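Local coordinates for protein PAN2-PAN3 deadenylation complex catalytic subunit pan2 (Neurospora crassa, PDB 4CZW) that probably shortens the poly(A) tails of messenger RNAs as the exonuclease subunit of the PAN2-PAN3 deadenylation complex, at residues 11-19 with 363-371; 258-267 with 292-301. One frame throughout, in Å; residues are numbered along the deposited sequence.

Contact 1 of 2, residues 11-19 with 363-371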
ATOM      1  N   PRO A  11      16.651 -19.789   6.202  1.00 63.97           N
ATOM      2  CA  PRO A  11      16.186 -18.757   7.138  1.00 58.14           C
ATOM      3  C   PRO A  11      15.811 -17.443   6.450  1.00 51.78           C
ATOM      4  O   PRO A  11      14.994 -16.691   6.981  1.00 52.71           O
ATOM      5  CB  PRO A  11      17.389 -18.558   8.073  1.00 48.26           C
ATOM      6  CG  PRO A  11      18.551 -19.205   7.377  1.00 48.60           C
ATOM      7  CD  PRO A  11      17.960 -20.330   6.598  1.00 59.05           C
ATOM      8  N   GLU A  12      16.392 -17.182   5.283  1.00 42.83           N
ATOM      9  CA  GLU A  12      16.073 -15.982   4.519  1.00 45.88           C
ATOM     10  C   GLU A  12      14.644 -16.023   3.976  1.00 52.21           C
ATOM     11  O   GLU A  12      14.060 -14.984   3.666  1.00 46.93           O
ATOM     12  CB  GLU A  12      17.062 -15.801   3.362  1.00 40.34           C
ATOM     13  CG  GLU A  12      18.501 -15.520   3.786  1.00 49.50           C
ATOM     14  CD  GLU A  12      19.286 -16.780   4.112  1.00 54.56           C
ATOM     15  OE1 GLU A  12      18.664 -17.842   4.323  1.00 57.59           O
ATOM     16  OE2 GLU A  12      20.533 -16.707   4.152  1.00 65.56           O
ATOM     17  N   TYR A  13      14.088 -17.225   3.865  1.00 44.59           N
ATOM     18  CA  TYR A  13      12.743 -17.404   3.324  1.00 44.28           C
ATOM     19  C   TYR A  13      11.720 -17.779   4.391  1.00 48.35           C
ATOM     20  O   TYR A  13      10.526 -17.845   4.108  1.00 44.44           O
ATOM     21  CB  TYR A  13      12.745 -18.476   2.231  1.00 45.62           C
ATOM     22  CG  TYR A  13      13.115 -17.967   0.855  1.00 48.24           C
ATOM     23  CD1 TYR A  13      12.168 -17.360   0.042  1.00 43.09           C
ATOM     24  CD2 TYR A  13      14.406 -18.108   0.366  1.00 46.98           C
ATOM     25  CE1 TYR A  13      12.498 -16.898  -1.218  1.00 44.28           C
ATOM     26  CE2 TYR A  13      14.747 -17.649  -0.893  1.00 44.43           C
ATOM     27  CZ  TYR A  13      13.790 -17.046  -1.680  1.00 48.32           C
ATOM     28  OH  TYR A  13      14.124 -16.588  -2.933  1.00 41.71           O
ATOM     29  N   ARG A  14      12.185 -18.030   5.611  1.00 46.82           N
ATOM     30  CA  ARG A  14      11.295 -18.463   6.685  1.00 44.47           C
ATOM     31  C   ARG A  14      10.528 -17.299   7.301  1.00 44.16           C
ATOM     32  O   ARG A  14      10.838 -16.131   7.052  1.00 48.63           O
ATOM     33  CB  ARG A  14      12.084 -19.196   7.770  1.00 51.20           C
ATOM     34  CG  ARG A  14      12.742 -20.476   7.288  1.00 52.42           C
ATOM     35  CD  ARG A  14      13.667 -21.056   8.342  1.00 66.00           C
ATOM     36  NE  ARG A  14      14.484 -22.142   7.806  1.00 88.76           N
ATOM     37  CZ  ARG A  14      15.558 -22.637   8.410  1.00 81.18           C
ATOM     38  NH1 ARG A  14      15.952 -22.139   9.575  1.00 89.30           N
ATOM     39  NH2 ARG A  14      16.242 -23.624   7.850  1.00 64.47           N
ATOM     40  N   ILE A  15       9.524 -17.632   8.105  1.00 47.04           N
ATOM     41  CA  ILE A  15       8.696 -16.633   8.770  1.00 51.34           C
ATOM     42  C   ILE A  15       9.494 -15.829   9.796  1.00 49.85           C
ATOM     43  O   ILE A  15      10.161 -16.393  10.663  1.00 41.90           O
ATOM     44  CB  ILE A  15       7.486 -17.276   9.479  1.00 43.90           C
ATOM     45  CG1 ILE A  15       6.565 -17.960   8.462  1.00 58.72           C
ATOM     46  CG2 ILE A  15       6.731 -16.227  10.275  1.00 42.41           C
ATOM     47  CD1 ILE A  15       5.262 -18.458   9.048  1.00 65.28           C
ATOM     48  N   CYS A  16       9.418 -14.506   9.690  1.00 50.74           N
ATOM     49  CA  CYS A  16      10.127 -13.626  10.609  1.00 51.99           C
ATOM     50  C   CYS A  16       9.220 -13.191  11.755  1.00 57.72           C
ATOM     51  O   CYS A  16       8.178 -12.573  11.538  1.00 56.12           O
ATOM     52  CB  CYS A  16      10.668 -12.406   9.864  1.00 60.74           C
ATOM     53  SG  CYS A  16      11.770 -12.814   8.494  1.00 74.20           S
ATOM     54  N   GLU A  17       9.623 -13.525  12.978  1.00 72.47           N
ATOM     55  CA  GLU A  17       8.843 -13.189  14.162  1.00 70.77           C
ATOM     56  C   GLU A  17       9.280 -11.870  14.788  1.00 67.58           C
ATOM     57  O   GLU A  17      10.471 -11.573  14.873  1.00 70.23           O
ATOM     58  CB  GLU A  17       8.946 -14.303  15.207  1.00 77.51           C
ATOM     59  CG  GLU A  17       8.036 -15.490  14.955  1.00 90.61           C
ATOM     60  CD  GLU A  17       8.083 -16.501  16.085  1.00112.75           C
ATOM     61  OE1 GLU A  17       9.138 -16.607  16.746  1.00120.83           O
ATOM     62  OE2 GLU A  17       7.063 -17.185  16.316  1.00113.32           O
ATOM     63  N   ILE A  18       8.301 -11.085  15.225  1.00 68.40           N
ATOM     64  CA  ILE A  18       8.568  -9.867  15.978  1.00 72.31           C
ATOM     65  C   ILE A  18       8.512 -10.171  17.471  1.00 75.77           C
ATOM     66  O   ILE A  18       7.504 -10.668  17.970  1.00 72.03           O
ATOM     67  CB  ILE A  18       7.557  -8.753  15.643  1.00 66.76           C
ATOM     68  CG1 ILE A  18       7.595  -8.429  14.148  1.00 58.87           C
ATOM     69  CG2 ILE A  18       7.844  -7.509  16.471  1.00 66.10           C
ATOM     70  CD1 ILE A  18       6.632  -7.335  13.733  1.00 56.42           C
ATOM     71  N   LYS A  19       9.598  -9.885  18.182  1.00 83.19           N
ATOM     72  CA  LYS A  19       9.631 -10.119  19.622  1.00 87.80           C
ATOM     73  C   LYS A  19       9.280  -8.845  20.381  1.00 87.24           C
ATOM     74  O   LYS A  19       9.767  -7.761  20.057  1.00 81.13           O
ATOM     75  CB  LYS A  19      11.001 -10.646  20.054  1.00 90.51           C
ATOM     76  CG  LYS A  19      11.295 -12.048  19.535  1.00 97.74           C
ATOM     77  CD  LYS A  19      12.516 -12.661  20.207  1.00111.53           C
ATOM     78  CE  LYS A  19      12.675 -14.122  19.807  1.00116.02           C
ATOM     79  NZ  LYS A  19      13.771 -14.796  20.553  1.00 98.91           N
ATOM     80  N   LEU A 363      14.391  -9.755  -2.422  1.00 43.52           N
ATOM     81  CA  LEU A 363      13.482 -10.632  -1.699  1.00 37.11           C
ATOM     82  C   LEU A 363      12.792  -9.878  -0.567  1.00 45.51           C
ATOM     83  O   LEU A 363      13.444  -9.414   0.368  1.00 50.39           O
ATOM     84  CB  LEU A 363      14.231 -11.845  -1.144  1.00 29.67           C
ATOM     85  CG  LEU A 363      13.472 -12.710  -0.135  1.00 37.61           C
ATOM     86  CD1 LEU A 363      12.217 -13.301  -0.757  1.00 37.13           C
ATOM     87  CD2 LEU A 363      14.371 -13.807   0.417  1.00 38.08           C
ATOM     88  N   PHE A 364      11.472  -9.754  -0.660  1.00 44.14           N
ATOM     89  CA  PHE A 364      10.700  -9.077   0.374  1.00 39.74           C
ATOM     90  C   PHE A 364       9.981 -10.077   1.272  1.00 37.49           C
ATOM     91  O   PHE A 364       8.784 -10.321   1.113  1.00 41.34           O
ATOM     92  CB  PHE A 364       9.691  -8.110  -0.252  1.00 34.19           C
ATOM     93  CG  PHE A 364      10.321  -6.907  -0.893  1.00 35.44           C
ATOM     94  CD1 PHE A 364      10.579  -5.766  -0.149  1.00 41.77           C
ATOM     95  CD2 PHE A 364      10.653  -6.914  -2.237  1.00 36.59           C
ATOM     96  CE1 PHE A 364      11.158  -4.656  -0.735  1.00 45.15           C
ATOM     97  CE2 PHE A 364      11.232  -5.806  -2.828  1.00 39.51           C
ATOM     98  CZ  PHE A 364      11.485  -4.676  -2.076  1.00 42.14           C
ATOM     99  N   ASN A 365      10.722 -10.660   2.208  1.00 42.14           N
ATOM    100  CA  ASN A 365      10.139 -11.549   3.205  1.00 39.08           C
ATOM    101  C   ASN A 365       9.666 -10.740   4.404  1.00 47.41           C
ATOM    102  O   ASN A 365      10.361 -10.652   5.417  1.00 58.64           O
ATOM    103  CB  ASN A 365      11.150 -12.614   3.635  1.00 36.52           C
ATOM    104  CG  ASN A 365      10.557 -13.631   4.595  1.00 46.25           C
ATOM    105  OD1 ASN A 365       9.346 -13.665   4.815  1.00 42.81           O
ATOM    106  ND2 ASN A 365      11.412 -14.472   5.164  1.00 43.04           N
ATOM    107  N   ASP A 366       8.479 -10.151   4.271  1.00 44.94           N
ATOM    108  CA  ASP A 366       7.937  -9.227   5.263  1.00 43.56           C
ATOM    109  C   ASP A 366       8.912  -8.079   5.519  1.00 47.55           C
ATOM    110  O   ASP A 366       9.268  -7.350   4.594  1.00 44.90           O
ATOM    111  CB  ASP A 366       7.600  -9.961   6.564  1.00 40.76           C
ATOM    112  CG  ASP A 366       6.375 -10.846   6.432  1.00 44.17           C
ATOM    113  OD1 ASP A 366       5.374 -10.391   5.839  1.00 38.42           O
ATOM    114  OD2 ASP A 366       6.411 -11.997   6.914  1.00 47.85           O
ATOM    115  N   PHE A 367       9.346  -7.917   6.765  1.00 46.61           N
ATOM    116  CA  PHE A 367      10.261  -6.829   7.097  1.00 44.93           C
ATOM    117  C   PHE A 367      11.718  -7.240   6.896  1.00 43.13           C
ATOM    118  O   PHE A 367      12.635  -6.474   7.192  1.00 51.00           O
ATOM    119  CB  PHE A 367      10.034  -6.342   8.533  1.00 36.00           C
ATOM    120  CG  PHE A 367      10.111  -7.426   9.571  1.00 39.10           C
ATOM    121  CD1 PHE A 367      11.319  -7.749  10.169  1.00 47.21           C
ATOM    122  CD2 PHE A 367       8.971  -8.108   9.966  1.00 42.21           C
ATOM    123  CE1 PHE A 367      11.391  -8.740  11.130  1.00 50.41           C
ATOM    124  CE2 PHE A 367       9.037  -9.099  10.926  1.00 48.36           C
ATOM    125  CZ  PHE A 367      10.247  -9.414  11.510  1.00 54.96           C
ATOM    126  N   SER A 368      11.925  -8.449   6.387  1.00 48.71           N
ATOM    127  CA  SER A 368      13.265  -8.908   6.035  1.00 40.04           C
ATOM    128  C   SER A 368      13.504  -8.730   4.539  1.00 47.74           C
ATOM    129  O   SER A 368      12.957  -9.471   3.720  1.00 48.84           O
ATOM    130  CB  SER A 368      13.461 -10.370   6.437  1.00 40.67           C
ATOM    131  OG  SER A 368      14.759 -10.823   6.094  1.00 50.85           O
ATOM    132  N   VAL A 369      14.320  -7.743   4.188  1.00 44.17           N
ATOM    133  CA  VAL A 369      14.579  -7.418   2.789  1.00 39.32           C
ATOM    134  C   VAL A 369      16.024  -7.719   2.406  1.00 49.27           C
ATOM    135  O   VAL A 369      16.954  -7.368   3.133  1.00 53.44           O
ATOM    136  CB  VAL A 369      14.274  -5.937   2.500  1.00 37.29           C
ATOM    137  CG1 VAL A 369      14.500  -5.620   1.029  1.00 35.84           C
ATOM    138  CG2 VAL A 369      12.850  -5.604   2.912  1.00 37.34           C
ATOM    139  N   ARG A 370      16.206  -8.367   1.260  1.00 50.43           N
ATOM    140  CA  ARG A 370      17.533  -8.770   0.814  1.00 50.20           C
ATOM    141  C   ARG A 370      17.635  -8.731  -0.706  1.00 52.47           C
ATOM    142  O   ARG A 370      16.672  -9.048  -1.405  1.00 66.21           O
ATOM    143  CB  ARG A 370      17.855 -10.173   1.327  1.00 49.23           C
ATOM    144  CG  ARG A 370      19.224 -10.320   1.960  1.00 71.64           C
ATOM    145  CD  ARG A 370      19.289 -11.588   2.797  1.00 75.45           C
ATOM    146  NE  ARG A 370      19.364 -11.302   4.226  1.00 77.65           N
ATOM    147  CZ  ARG A 370      18.317 -10.998   4.987  1.00 72.54           C
ATOM    148  NH1 ARG A 370      17.104 -10.932   4.455  1.00 89.53           N
ATOM    149  NH2 ARG A 370      18.483 -10.755   6.280  1.00 80.74           N
ATOM    150  N   GLY A 371      18.802  -8.340  -1.213  1.00 52.00           N
ATOM    151  CA  GLY A 371      19.040  -8.334  -2.645  1.00 38.36           C
ATOM    152  C   GLY A 371      19.393  -9.722  -3.142  1.00 45.63           C
ATOM    153  O   GLY A 371      20.133 -10.454  -2.484  1.00 52.45           O
TER
HETATM  154  O   HOH W   1      15.098 -12.230   3.586  1.00 48.76           O
HETATM  155  O   HOH W   2       8.339 -13.444   7.650  1.00 44.54           O

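Contact 2 of 2, residues 258-267 with 292-301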
ATOM      1  N   LYS A 258     -13.994 -17.322 -26.432  1.00 68.83           N
ATOM      2  CA  LYS A 258     -13.722 -16.007 -25.867  1.00 65.28           C
ATOM      3  C   LYS A 258     -12.947 -15.144 -26.855  1.00 62.21           C
ATOM      4  O   LYS A 258     -11.739 -15.311 -27.026  1.00 71.80           O
ATOM      5  CB  LYS A 258     -12.948 -16.133 -24.553  1.00 67.74           C
ATOM      6  CG  LYS A 258     -12.776 -14.819 -23.810  1.00 69.21           C
ATOM      7  CD  LYS A 258     -12.179 -15.035 -22.429  1.00 65.24           C
ATOM      8  CE  LYS A 258     -12.145 -13.739 -21.634  1.00 64.96           C
ATOM      9  NZ  LYS A 258     -11.641 -13.944 -20.247  1.00 66.55           N
ATOM     10  N   ILE A 259     -13.651 -14.226 -27.509  1.00 66.26           N
ATOM     11  CA  ILE A 259     -13.032 -13.326 -28.473  1.00 66.19           C
ATOM     12  C   ILE A 259     -12.318 -12.188 -27.753  1.00 61.98           C
ATOM     13  O   ILE A 259     -12.953 -11.356 -27.109  1.00 65.61           O
ATOM     14  CB  ILE A 259     -14.067 -12.740 -29.449  1.00 66.02           C
ATOM     15  CG1 ILE A 259     -14.943 -13.852 -30.031  1.00 62.35           C
ATOM     16  CG2 ILE A 259     -13.376 -11.960 -30.555  1.00 56.49           C
ATOM     17  CD1 ILE A 259     -14.169 -14.907 -30.791  1.00 66.28           C
ATOM     18  N   ILE A 260     -10.995 -12.155 -27.873  1.00 60.37           N
ATOM     19  CA  ILE A 260     -10.183 -11.186 -27.146  1.00 58.22           C
ATOM     20  C   ILE A 260      -9.833  -9.971 -28.003  1.00 58.92           C
ATOM     21  O   ILE A 260      -9.269 -10.104 -29.089  1.00 56.10           O
ATOM     22  CB  ILE A 260      -8.887 -11.837 -26.627  1.00 60.01           C
ATOM     23  CG1 ILE A 260      -9.227 -13.030 -25.728  1.00 64.25           C
ATOM     24  CG2 ILE A 260      -8.037 -10.821 -25.880  1.00 54.00           C
ATOM     25  CD1 ILE A 260      -8.023 -13.773 -25.205  1.00 72.43           C
ATOM     26  N   PHE A 261     -10.171  -8.787 -27.501  1.00 58.77           N
ATOM     27  CA  PHE A 261      -9.938  -7.543 -28.226  1.00 58.50           C
ATOM     28  C   PHE A 261      -8.667  -6.840 -27.755  1.00 68.16           C
ATOM     29  O   PHE A 261      -7.798  -6.505 -28.561  1.00 66.55           O
ATOM     30  CB  PHE A 261     -11.138  -6.607 -28.071  1.00 62.23           C
ATOM     31  CG  PHE A 261     -12.434  -7.200 -28.545  1.00 58.04           C
ATOM     32  CD1 PHE A 261     -12.494  -7.906 -29.735  1.00 59.38           C
ATOM     33  CD2 PHE A 261     -13.589  -7.061 -27.795  1.00 62.79           C
ATOM     34  CE1 PHE A 261     -13.685  -8.454 -30.172  1.00 59.93           C
ATOM     35  CE2 PHE A 261     -14.782  -7.609 -28.226  1.00 66.39           C
ATOM     36  CZ  PHE A 261     -14.831  -8.306 -29.416  1.00 60.37           C
ATOM     37  N   ASN A 262      -8.567  -6.614 -26.449  1.00 69.91           N
ATOM     38  CA  ASN A 262      -7.408  -5.933 -25.881  1.00 60.11           C
ATOM     39  C   ASN A 262      -6.858  -6.611 -24.633  1.00 62.47           C
ATOM     40  O   ASN A 262      -7.599  -7.217 -23.859  1.00 62.31           O
ATOM     41  CB  ASN A 262      -7.752  -4.478 -25.552  1.00 55.81           C
ATOM     42  CG  ASN A 262      -7.650  -3.568 -26.757  1.00 72.29           C
ATOM     43  OD1 ASN A 262      -6.563  -3.116 -27.115  1.00 89.96           O
ATOM     44  ND2 ASN A 262      -8.785  -3.289 -27.388  1.00 78.92           N
ATOM     45  N   ILE A 263      -5.547  -6.499 -24.451  1.00 58.41           N
ATOM     46  CA  ILE A 263      -4.886  -6.969 -23.243  1.00 57.66           C
ATOM     47  C   ILE A 263      -4.516  -5.769 -22.372  1.00 55.59           C
ATOM     48  O   ILE A 263      -4.143  -4.716 -22.890  1.00 57.81           O
ATOM     49  CB  ILE A 263      -3.629  -7.795 -23.569  1.00 58.19           C
ATOM     50  CG1 ILE A 263      -2.726  -7.028 -24.537  1.00 61.77           C
ATOM     51  CG2 ILE A 263      -4.019  -9.139 -24.168  1.00 48.52           C
ATOM     52  CD1 ILE A 263      -1.444  -7.748 -24.877  1.00 70.60           C
ATOM     53  N   PRO A 264      -4.631  -5.919 -21.044  1.00 50.55           N
ATOM     54  CA  PRO A 264      -4.380  -4.801 -20.128  1.00 48.76           C
ATOM     55  C   PRO A 264      -2.918  -4.362 -20.106  1.00 54.15           C
ATOM     56  O   PRO A 264      -2.027  -5.163 -20.390  1.00 47.72           O
ATOM     57  CB  PRO A 264      -4.796  -5.365 -18.767  1.00 48.35           C
ATOM     58  CG  PRO A 264      -4.619  -6.836 -18.903  1.00 47.72           C
ATOM     59  CD  PRO A 264      -4.998  -7.149 -20.321  1.00 60.69           C
ATOM     60  N   ALA A 265      -2.685  -3.095 -19.773  1.00 49.91           N
ATOM     61  CA  ALA A 265      -1.331  -2.570 -19.642  1.00 43.86           C
ATOM     62  C   ALA A 265      -0.634  -3.212 -18.448  1.00 48.26           C
ATOM     63  O   ALA A 265       0.579  -3.419 -18.459  1.00 35.34           O
ATOM     64  CB  ALA A 265      -1.358  -1.058 -19.499  1.00 44.51           C
ATOM     65  N   VAL A 266      -1.416  -3.520 -17.417  1.00 45.58           N
ATOM     66  CA  VAL A 266      -0.921  -4.259 -16.262  1.00 43.77           C
ATOM     67  C   VAL A 266      -1.473  -5.679 -16.293  1.00 45.51           C
ATOM     68  O   VAL A 266      -2.683  -5.887 -16.202  1.00 43.82           O
ATOM     69  CB  VAL A 266      -1.313  -3.581 -14.937  1.00 40.34           C
ATOM     70  CG1 VAL A 266      -0.880  -4.437 -13.756  1.00 47.46           C
ATOM     71  CG2 VAL A 266      -0.700  -2.193 -14.849  1.00 35.94           C
ATOM     72  N   LEU A 267      -0.582  -6.656 -16.424  1.00 42.82           N
ATOM     73  CA  LEU A 267      -0.995  -8.044 -16.589  1.00 39.38           C
ATOM     74  C   LEU A 267      -0.770  -8.869 -15.325  1.00 43.08           C
ATOM     75  O   LEU A 267       0.323  -9.388 -15.097  1.00 47.67           O
ATOM     76  CB  LEU A 267      -0.250  -8.677 -17.767  1.00 40.25           C
ATOM     77  CG  LEU A 267      -0.705 -10.071 -18.202  1.00 37.95           C
ATOM     78  CD1 LEU A 267      -2.155 -10.045 -18.657  1.00 44.57           C
ATOM     79  CD2 LEU A 267       0.195 -10.610 -19.304  1.00 43.76           C
ATOM     80  N   ILE A 292       8.082 -10.925 -22.104  1.00 52.02           N
ATOM     81  CA  ILE A 292       7.200 -11.597 -23.053  1.00 50.69           C
ATOM     82  C   ILE A 292       6.612 -10.614 -24.058  1.00 57.23           C
ATOM     83  O   ILE A 292       6.519  -9.415 -23.791  1.00 58.30           O
ATOM     84  CB  ILE A 292       6.040 -12.327 -22.341  1.00 45.73           C
ATOM     85  CG1 ILE A 292       5.218 -11.343 -21.506  1.00 51.39           C
ATOM     86  CG2 ILE A 292       6.566 -13.456 -21.472  1.00 41.86           C
ATOM     87  CD1 ILE A 292       4.048 -11.979 -20.789  1.00 44.56           C
ATOM     88  N   GLY A 293       6.219 -11.132 -25.217  1.00 57.44           N
ATOM     89  CA  GLY A 293       5.553 -10.331 -26.227  1.00 53.92           C
ATOM     90  C   GLY A 293       4.235 -10.970 -26.613  1.00 51.50           C
ATOM     91  O   GLY A 293       4.182 -12.168 -26.888  1.00 58.82           O
ATOM     92  N   ILE A 294       3.168 -10.177 -26.631  1.00 47.30           N
ATOM     93  CA  ILE A 294       1.837 -10.708 -26.902  1.00 53.24           C
ATOM     94  C   ILE A 294       1.199 -10.091 -28.147  1.00 63.75           C
ATOM     95  O   ILE A 294       1.194  -8.871 -28.318  1.00 60.01           O
ATOM     96  CB  ILE A 294       0.900 -10.498 -25.695  1.00 50.97           C
ATOM     97  CG1 ILE A 294       1.499 -11.132 -24.437  1.00 60.53           C
ATOM     98  CG2 ILE A 294      -0.473 -11.084 -25.978  1.00 52.09           C
ATOM     99  CD1 ILE A 294       0.633 -10.995 -23.203  1.00 50.26           C
ATOM    100  N   ILE A 295       0.667 -10.950 -29.013  1.00 67.80           N
ATOM    101  CA  ILE A 295      -0.014 -10.517 -30.229  1.00 68.65           C
ATOM    102  C   ILE A 295      -1.515 -10.789 -30.155  1.00 64.49           C
ATOM    103  O   ILE A 295      -1.931 -11.925 -29.945  1.00 68.51           O
ATOM    104  CB  ILE A 295       0.547 -11.224 -31.486  1.00 74.83           C
ATOM    105  CG1 ILE A 295       2.075 -11.163 -31.520  1.00 74.53           C
ATOM    106  CG2 ILE A 295      -0.036 -10.604 -32.744  1.00 77.46           C
ATOM    107  CD1 ILE A 295       2.658 -11.394 -32.900  1.00 73.07           C
ATOM    108  N   VAL A 296      -2.324  -9.748 -30.327  1.00 62.57           N
ATOM    109  CA  VAL A 296      -3.772  -9.923 -30.401  1.00 64.38           C
ATOM    110  C   VAL A 296      -4.248  -9.779 -31.844  1.00 68.65           C
ATOM    111  O   VAL A 296      -4.238  -8.681 -32.402  1.00 67.46           O
ATOM    112  CB  VAL A 296      -4.525  -8.912 -29.516  1.00 66.96           C
ATOM    113  CG1 VAL A 296      -6.029  -9.071 -29.698  1.00 65.13           C
ATOM    114  CG2 VAL A 296      -4.139  -9.090 -28.056  1.00 59.48           C
ATOM    115  N   ASP A 297      -4.663 -10.891 -32.444  1.00 71.42           N
ATOM    116  CA  ASP A 297      -5.080 -10.892 -33.843  1.00 75.03           C
ATOM    117  C   ASP A 297      -6.345 -11.717 -34.071  1.00 72.72           C
ATOM    118  O   ASP A 297      -6.347 -12.933 -33.878  1.00 69.51           O
ATOM    119  CB  ASP A 297      -3.952 -11.419 -34.733  1.00 78.24           C
ATOM    120  CG  ASP A 297      -4.298 -11.359 -36.208  1.00 79.20           C
ATOM    121  OD1 ASP A 297      -5.056 -10.451 -36.606  1.00 79.02           O
ATOM    122  OD2 ASP A 297      -3.808 -12.221 -36.970  1.00 82.90           O
ATOM    123  N   GLN A 298      -7.412 -11.037 -34.488  1.00 71.55           N
ATOM    124  CA  GLN A 298      -8.691 -11.669 -34.811  1.00 74.59           C
ATOM    125  C   GLN A 298      -9.236 -12.522 -33.668  1.00 73.74           C
ATOM    126  O   GLN A 298      -9.616 -13.675 -33.867  1.00 73.09           O
ATOM    127  CB  GLN A 298      -8.558 -12.518 -36.079  1.00 80.62           C
ATOM    128  CG  GLN A 298      -8.219 -11.714 -37.327  1.00 88.89           C
ATOM    129  CD  GLN A 298      -8.119 -12.574 -38.572  1.00 95.44           C
ATOM    130  OE1 GLN A 298      -8.130 -13.803 -38.494  1.00 98.90           O
ATOM    131  NE2 GLN A 298      -8.023 -11.930 -39.728  1.00102.13           N
ATOM    132  N   GLY A 299      -9.267 -11.945 -32.471  1.00 69.11           N
ATOM    133  CA  GLY A 299      -9.834 -12.613 -31.313  1.00 62.11           C
ATOM    134  C   GLY A 299      -8.911 -13.624 -30.661  1.00 62.35           C
ATOM    135  O   GLY A 299      -9.265 -14.234 -29.651  1.00 65.74           O
ATOM    136  N   HIS A 300      -7.726 -13.805 -31.232  1.00 60.90           N
ATOM    137  CA  HIS A 300      -6.762 -14.759 -30.696  1.00 64.56           C
ATOM    138  C   HIS A 300      -5.564 -14.056 -30.066  1.00 69.39           C
ATOM    139  O   HIS A 300      -5.276 -12.899 -30.371  1.00 64.66           O
ATOM    140  CB  HIS A 300      -6.290 -15.718 -31.791  1.00 67.88           C
ATOM    141  CG  HIS A 300      -7.369 -16.617 -32.312  1.00 73.01           C
ATOM    142  ND1 HIS A 300      -7.834 -17.706 -31.607  1.00 67.83           N
ATOM    143  CD2 HIS A 300      -8.074 -16.588 -33.468  1.00 71.80           C
ATOM    144  CE1 HIS A 300      -8.778 -18.310 -32.307  1.00 64.58           C
ATOM    145  NE2 HIS A 300      -8.942 -17.652 -33.440  1.00 70.86           N
ATOM    146  N   VAL A 301      -4.872 -14.767 -29.183  1.00 66.90           N
ATOM    147  CA  VAL A 301      -3.708 -14.224 -28.496  1.00 60.88           C
ATOM    148  C   VAL A 301      -2.480 -15.097 -28.729  1.00 60.26           C
ATOM    149  O   VAL A 301      -2.537 -16.316 -28.572  1.00 69.16           O
ATOM    150  CB  VAL A 301      -3.964 -14.085 -26.980  1.00 60.99           C
ATOM    151  CG1 VAL A 301      -2.655 -13.970 -26.219  1.00 58.12           C
ATOM    152  CG2 VAL A 301      -4.857 -12.887 -26.702  1.00 66.71           C
TER

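Contact 1 of 2, residues 11-19 with 363-371
Cys16 and Ile18 close on the far end of the Phe367 ring: Cys16 CB lies 3.4 Å from Phe367 CZ, and Ile18 CG1 slants in to 3.6 Å from Phe367 CE2. The sulfur of Cys16 stands above the same ring at a distance, 5.1 Å from its centroid, and rests against Ser368 CB. A CH-pi contact adds to this where Leu363 sets CD2 over one face of the Tyr13 ring, 3.9 Å from the centroid and 10° off the ring normal.

Between these two apolar contacts, Asn365 turns CG anti to its own backbone N (chi1 -176°), which carries the amide into the bend of residues 12-14. Its ND2 donates to Arg14 O at 2.6 Å, with that oxygen nearly in the Asn365 amide plane, and to Glu12 O at 3.1 Å, from above that carbonyl's plane. A leucine here would probably leave Arg14 O without its amide donor and Glu12 O dependent on a water, freeing the bend to shift. Farther out, Glu12 CG lies 4.1 Å from Arg370 CD, on one face of the guanidinium, whose NH1 donates in plane to Ser368 OG.

The tight hairpin of strands 361-365 and 368-371, closed by a type II' turn, thus holds the N-terminal segment of the USP-like domain. Strand 339-347 supplies His341 to Asn365 OD1, Phe30 and Phe33 meet Phe367 edge-to-face, and Tyr13 OH bonds Glu376 of helix 374-377.

Contact 2 of 2, residues 258-267 with 292-301
Ile263 and Leu267 both meet Ile294, on different branches, and these aliphatic contacts make up much of the interface. Ile263 CD1 crosses obliquely onto Ile294 CG2 at 3.6 Å, while Leu267 CD2 and Ile294 CD1 approach tip to tip at 3.9 Å. With chi1 at 51°, Ile263 holds CG1 between the backbone N and the carbonyl carbon, leaving CG2 beside the N and 3.9 Å from Val296 CG2, the two side chains running past each other in opposite directions. At the other end Ile260 CD1 lies 3.6 Å from Val301 CG2, the two side chains crossing at about a right angle. Ile259 CG2 packs on Gly299 CA, and Val296 CG1 against the carbonyl oxygens of Ile260 and Phe261. Tyr323 of strand 321-334 also touches Ile263, Leu267, Ile292 and Ile294.

The chain passes here from strand 250-262, in the antiparallel sheet that carries the Cys190, Cys193, Cys245 and Cys248 zinc site, consistent with the fingers of USP-type proteases, through a loop holding Ile263 into strand 266-270 of the larger mixed sheet. Strands 291-297 and 300-305 form a hairpin of that mixed sheet, closed by a type I' turn and mutual backbone hydrogen bonds of Asp297 and His300; Ile260 against this turn bridges the two sheets.

Among backbone contacts, Ile260 N donates to Gly299 O at 3.2 Å, its N-H straight but meeting the carbonyl from the side (C=O...N 107°). In return Gly299 CA makes a CA-H...O contact with Ile260 O at 3.4 Å. Gly299 has a positive phi (80°), suiting a residue without a side chain, and Glu236 accepts from Val301 N.

How the contacts relate
Both contacts belong to the USP-like domain, thought to be an inactive scaffold, and both involve strand hairpins of its large mixed sheet, yet they lie about 37 Å apart between centres and do not touch. Each is partly buried. Contact 2 lies farther from the chain's centre, about 29 Å against 18 Å, and is nested within the chain loop that contact 1 closes. They illustrate how the same kind of element can be held differently. In contact 1 an irregular segment is fixed by aromatic packing and a side-chain amide reading backbone carbonyls; contact 2 brings the end of the zinc-bearing sheet and the start of a mixed-sheet strand against a hairpin, mainly through aliphatic side chains.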